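Long-range contact in peptidase, zinc-dependent (Methanocorpusculum labreanum, PDB 3LMC), which binds a zinc ion and a separate iron ion, and probably acts as a metallopeptidase of family M54, cutting peptide bonds: residues Leu60-Phe71 with Tyr81-Ile91. Residues are numbered along the deposited sequence; the frame is centred on the assembly and turned at random.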
# COMPACT_ATOMS: atom_id res chain seq x y z
N LEU A 60 -11.71 -4.02 1.04
CA LEU A 60 -10.77 -3.87 2.16
C LEU A 60 -11.40 -3.06 3.30
O LEU A 60 -11.25 -3.39 4.48
CB LEU A 60 -9.49 -3.18 1.69
CG LEU A 60 -8.17 -3.75 2.19
CD1 LEU A 60 -7.08 -2.69 2.06
CD2 LEU A 60 -8.30 -4.23 3.62
N ASP A 61 -12.10 -1.99 2.95
CA ASP A 61 -12.84 -1.24 3.96
C ASP A 61 -13.86 -2.16 4.65
O ASP A 61 -13.94 -2.22 5.87
CB ASP A 61 -13.53 -0.03 3.35
CG ASP A 61 -14.55 0.58 4.30
OD1 ASP A 61 -14.15 1.16 5.34
OD2 ASP A 61 -15.75 0.47 4.01
N MSE A 62 -14.63 -2.89 3.86
CA MSE A 62 -15.62 -3.80 4.45
C MSE A 62 -14.99 -4.81 5.39
O MSE A 62 -15.53 -5.11 6.46
CB MSE A 62 -16.39 -4.53 3.36
CG MSE A 62 -17.19 -3.61 2.46
SE MSE A 62 -18.39 -4.70 1.40
CE MSE A 62 -18.74 -6.09 2.76
N PHE A 63 -13.84 -5.35 5.00
CA PHE A 63 -13.13 -6.31 5.83
C PHE A 63 -12.70 -5.70 7.17
O PHE A 63 -12.88 -6.30 8.24
CB PHE A 63 -11.89 -6.85 5.09
CG PHE A 63 -11.13 -7.86 5.88
CD1 PHE A 63 -11.56 -9.18 5.94
CD2 PHE A 63 -9.98 -7.49 6.57
CE1 PHE A 63 -10.85 -10.12 6.67
CE2 PHE A 63 -9.26 -8.43 7.30
CZ PHE A 63 -9.70 -9.75 7.35
N ARG A 64 -12.12 -4.51 7.12
CA ARG A 64 -11.74 -3.82 8.34
C ARG A 64 -12.94 -3.65 9.28
O ARG A 64 -12.87 -3.98 10.46
CB ARG A 64 -11.13 -2.46 8.03
CG ARG A 64 -10.76 -1.63 9.27
CD ARG A 64 -10.15 -0.29 8.84
NE ARG A 64 -11.06 0.38 7.93
CZ ARG A 64 -10.69 1.18 6.94
NH1 ARG A 64 -9.41 1.46 6.75
NH2 ARG A 64 -11.62 1.71 6.15
N ARG A 65 -14.05 -3.14 8.74
CA ARG A 65 -15.20 -2.85 9.59
C ARG A 65 -15.74 -4.13 10.23
O ARG A 65 -16.20 -4.12 11.38
CB ARG A 65 -16.31 -2.14 8.81
CG ARG A 65 -17.60 -1.98 9.60
CD ARG A 65 -18.47 -0.89 9.02
NE ARG A 65 -18.87 -1.17 7.64
CZ ARG A 65 -18.24 -0.72 6.56
NH1 ARG A 65 -17.16 0.05 6.69
NH2 ARG A 65 -18.68 -1.03 5.35
N ARG A 66 -15.66 -5.23 9.49
CA ARG A 66 -16.14 -6.54 9.94
C ARG A 66 -15.15 -7.19 10.92
O ARG A 66 -15.49 -8.16 11.59
CB ARG A 66 -16.38 -7.44 8.71
CG ARG A 66 -16.82 -8.86 8.99
CD ARG A 66 -17.10 -9.64 7.69
NE ARG A 66 -15.87 -10.02 6.99
CZ ARG A 66 -15.35 -11.24 7.01
NH1 ARG A 66 -15.94 -12.23 7.70
NH2 ARG A 66 -14.23 -11.49 6.33
N MSE A 67 -13.93 -6.64 11.03
CA MSE A 67 -12.87 -7.29 11.82
C MSE A 67 -12.28 -6.46 12.96
O MSE A 67 -11.08 -6.19 12.97
CB MSE A 67 -11.74 -7.77 10.90
CG MSE A 67 -12.13 -8.88 9.91
SE MSE A 67 -12.75 -10.54 10.81
CE MSE A 67 -11.05 -11.27 11.36
N PRO A 68 -13.11 -6.07 13.95
CA PRO A 68 -12.61 -5.33 15.11
C PRO A 68 -11.53 -6.10 15.85
O PRO A 68 -10.55 -5.51 16.33
CB PRO A 68 -13.85 -5.23 16.02
CG PRO A 68 -15.01 -5.40 15.13
CD PRO A 68 -14.57 -6.28 14.00
N GLN A 69 -11.73 -7.40 15.98
CA GLN A 69 -10.79 -8.23 16.73
C GLN A 69 -9.38 -8.15 16.12
O GLN A 69 -8.39 -8.44 16.80
CB GLN A 69 -11.30 -9.68 16.86
CG GLN A 69 -11.46 -10.45 15.55
CD GLN A 69 -12.87 -10.36 14.96
OE1 GLN A 69 -13.52 -9.31 15.03
NE2 GLN A 69 -13.34 -11.45 14.36
N ILE A 70 -9.28 -7.73 14.86
CA ILE A 70 -7.97 -7.49 14.25
C ILE A 70 -7.49 -6.02 14.35
O ILE A 70 -6.39 -5.77 14.83
CB ILE A 70 -7.91 -7.95 12.78
CG1 ILE A 70 -8.21 -9.44 12.67
CG2 ILE A 70 -6.54 -7.69 12.19
CD1 ILE A 70 -8.03 -9.97 11.26
N PHE A 71 -8.31 -5.06 13.92
CA PHE A 71 -7.81 -3.69 13.73
C PHE A 71 -8.12 -2.67 14.83
O PHE A 71 -7.47 -1.62 14.90
CB PHE A 71 -8.29 -3.13 12.39
CG PHE A 71 -7.88 -3.97 11.21
CD1 PHE A 71 -6.60 -3.88 10.69
CD2 PHE A 71 -8.78 -4.85 10.62
CE1 PHE A 71 -6.22 -4.66 9.60
CE2 PHE A 71 -8.41 -5.63 9.53
CZ PHE A 71 -7.14 -5.54 9.03
N TYR A 81 -15.63 2.46 16.71
CA TYR A 81 -14.87 1.80 15.65
C TYR A 81 -15.75 1.54 14.43
O TYR A 81 -15.31 1.73 13.28
CB TYR A 81 -14.29 0.48 16.18
CG TYR A 81 -13.55 -0.35 15.15
CD1 TYR A 81 -14.20 -1.37 14.46
CD2 TYR A 81 -12.20 -0.15 14.89
CE1 TYR A 81 -13.53 -2.16 13.53
CE2 TYR A 81 -11.52 -0.93 13.96
CZ TYR A 81 -12.19 -1.93 13.28
OH TYR A 81 -11.52 -2.71 12.36
N ASN A 82 -16.97 1.08 14.67
CA ASN A 82 -17.90 0.82 13.58
C ASN A 82 -18.12 2.07 12.73
O ASN A 82 -18.13 1.99 11.50
CB ASN A 82 -19.24 0.28 14.09
CG ASN A 82 -20.08 -0.34 12.99
OD1 ASN A 82 -21.06 0.26 12.54
ND2 ASN A 82 -19.70 -1.53 12.54
N LYS A 83 -18.27 3.23 13.38
CA LYS A 83 -18.50 4.47 12.66
C LYS A 83 -17.23 5.06 12.07
O LYS A 83 -17.26 5.65 10.99
CB LYS A 83 -19.17 5.51 13.58
CG LYS A 83 -20.56 5.11 14.07
CD LYS A 83 -21.19 6.21 14.90
CE LYS A 83 -22.57 5.82 15.43
NZ LYS A 83 -23.68 6.05 14.45
N PHE A 84 -16.12 4.92 12.77
CA PHE A 84 -14.95 5.70 12.40
C PHE A 84 -13.67 4.92 12.05
O PHE A 84 -12.60 5.51 12.03
CB PHE A 84 -14.63 6.73 13.49
CG PHE A 84 -15.78 7.65 13.83
CD1 PHE A 84 -16.29 8.52 12.88
CD2 PHE A 84 -16.32 7.67 15.11
CE1 PHE A 84 -17.34 9.39 13.19
CE2 PHE A 84 -17.38 8.54 15.44
CZ PHE A 84 -17.89 9.39 14.49
N ASN A 85 -13.78 3.61 11.80
CA ASN A 85 -12.59 2.79 11.54
C ASN A 85 -11.73 3.32 10.39
O ASN A 85 -10.50 3.22 10.43
CB ASN A 85 -12.94 1.30 11.32
CG ASN A 85 -13.88 1.06 10.14
OD1 ASN A 85 -13.45 0.99 8.99
ND2 ASN A 85 -15.18 0.94 10.43
N HIS A 86 -12.36 3.88 9.36
CA HIS A 86 -11.64 4.40 8.20
C HIS A 86 -10.82 5.67 8.50
O HIS A 86 -9.90 6.00 7.76
CB HIS A 86 -12.61 4.68 7.04
CG HIS A 86 -13.65 5.70 7.36
ND1 HIS A 86 -14.70 5.45 8.23
CD2 HIS A 86 -13.81 6.98 6.95
CE1 HIS A 86 -15.46 6.52 8.32
NE2 HIS A 86 -14.94 7.47 7.56
N LEU A 87 -11.15 6.38 9.58
CA LEU A 87 -10.39 7.59 9.95
C LEU A 87 -9.13 7.19 10.73
O LEU A 87 -8.11 7.87 10.67
CB LEU A 87 -11.21 8.56 10.83
CG LEU A 87 -12.65 8.95 10.49
CD1 LEU A 87 -13.19 10.02 11.48
CD2 LEU A 87 -12.75 9.46 9.06
N HIS A 88 -9.21 6.08 11.46
CA HIS A 88 -8.21 5.78 12.47
C HIS A 88 -7.28 4.62 12.14
O HIS A 88 -6.11 4.64 12.52
CB HIS A 88 -8.88 5.53 13.82
CG HIS A 88 -9.54 6.74 14.39
ND1 HIS A 88 -8.88 7.65 15.19
CD2 HIS A 88 -10.81 7.21 14.25
CE1 HIS A 88 -9.71 8.62 15.52
NE2 HIS A 88 -10.88 8.38 14.97
N GLU A 89 -7.79 3.61 11.46
CA GLU A 89 -7.00 2.41 11.21
C GLU A 89 -6.73 2.26 9.72
O GLU A 89 -7.47 1.58 9.00
CB GLU A 89 -7.70 1.18 11.80
CG GLU A 89 -8.11 1.36 13.26
CD GLU A 89 -6.94 1.69 14.18
OE1 GLU A 89 -5.83 1.15 13.96
OE2 GLU A 89 -7.12 2.48 15.14
N LYS A 90 -5.69 2.93 9.26
CA LYS A 90 -5.35 2.94 7.85
C LYS A 90 -4.78 1.59 7.51
O LYS A 90 -4.00 1.03 8.28
CB LYS A 90 -4.30 4.01 7.57
CG LYS A 90 -4.68 5.41 8.05
CD LYS A 90 -6.05 5.84 7.56
CE LYS A 90 -6.33 7.33 7.93
NZ LYS A 90 -7.70 7.74 7.47
N ILE A 91 -5.16 1.04 6.36
CA ILE A 91 -4.59 -0.23 5.91
C ILE A 91 -3.92 -0.12 4.55
O ILE A 91 -4.49 0.44 3.62
CB ILE A 91 -5.68 -1.30 5.83
CG1 ILE A 91 -6.25 -1.55 7.23
CG2 ILE A 91 -5.14 -2.58 5.16
CD1 ILE A 91 -7.52 -2.40 7.23
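Ile91 lays its CD1 over one face of the Phe71 ring, 3.7 Å from the ring centroid and 20° off the normal, a CH-pi contact; Ile70 CG2 covers the opposite face, and Phe63 CE2 and Tyr81 OH lie at the edge. The Tyr81 ring carries Asn85 CB over the centre of one face and turns an edge to Arg64 O. Over one face of the Arg64 guanidinium lie Asn85 O and His86 CA, while Glu89 O lies towards the edge, tilted from the plane. With CG anti to the backbone N (chi1 177°) and a bend at chi3, the Arg64 chain brings NE to Asn85 OD1 at 2.7 Å and NH1 to Glu89 O at 3.0 Å. Neither bond is straight; the one to Asn85 OD1 has only 137° at the hydrogen. NH2 turns back to the anti lone pair of Asp61 OD1, at 2.7 Å, and Leu115 O and Gly116 O also accept from this guanidinium. A salt-bridge network results, for Arg65 NH1 meets Asp61 OD2 at 3.1 Å from above the carboxylate plane. The axes of segments 60-66 and 81-88 come within 9.4 Å beside the five-stranded mixed sheet, where Leu60 and Arg64 touch Val117 and strand 90-94, bearing Ile91, runs parallel between strands 3-7 and 117-120. An alanine in place of Arg64 is likely to leave Asn85 OD1 and Glu89 O without this donor, and Asp61 with Arg65 as its remaining charged mate in these segments. Tyr81 OH donates to Arg64 O at 2.7 Å from above the carbonyl plane, and Met67 N reaches that oxygen from the other face. Pro68 CG packs on Tyr81 CE1 at 3.9 Å.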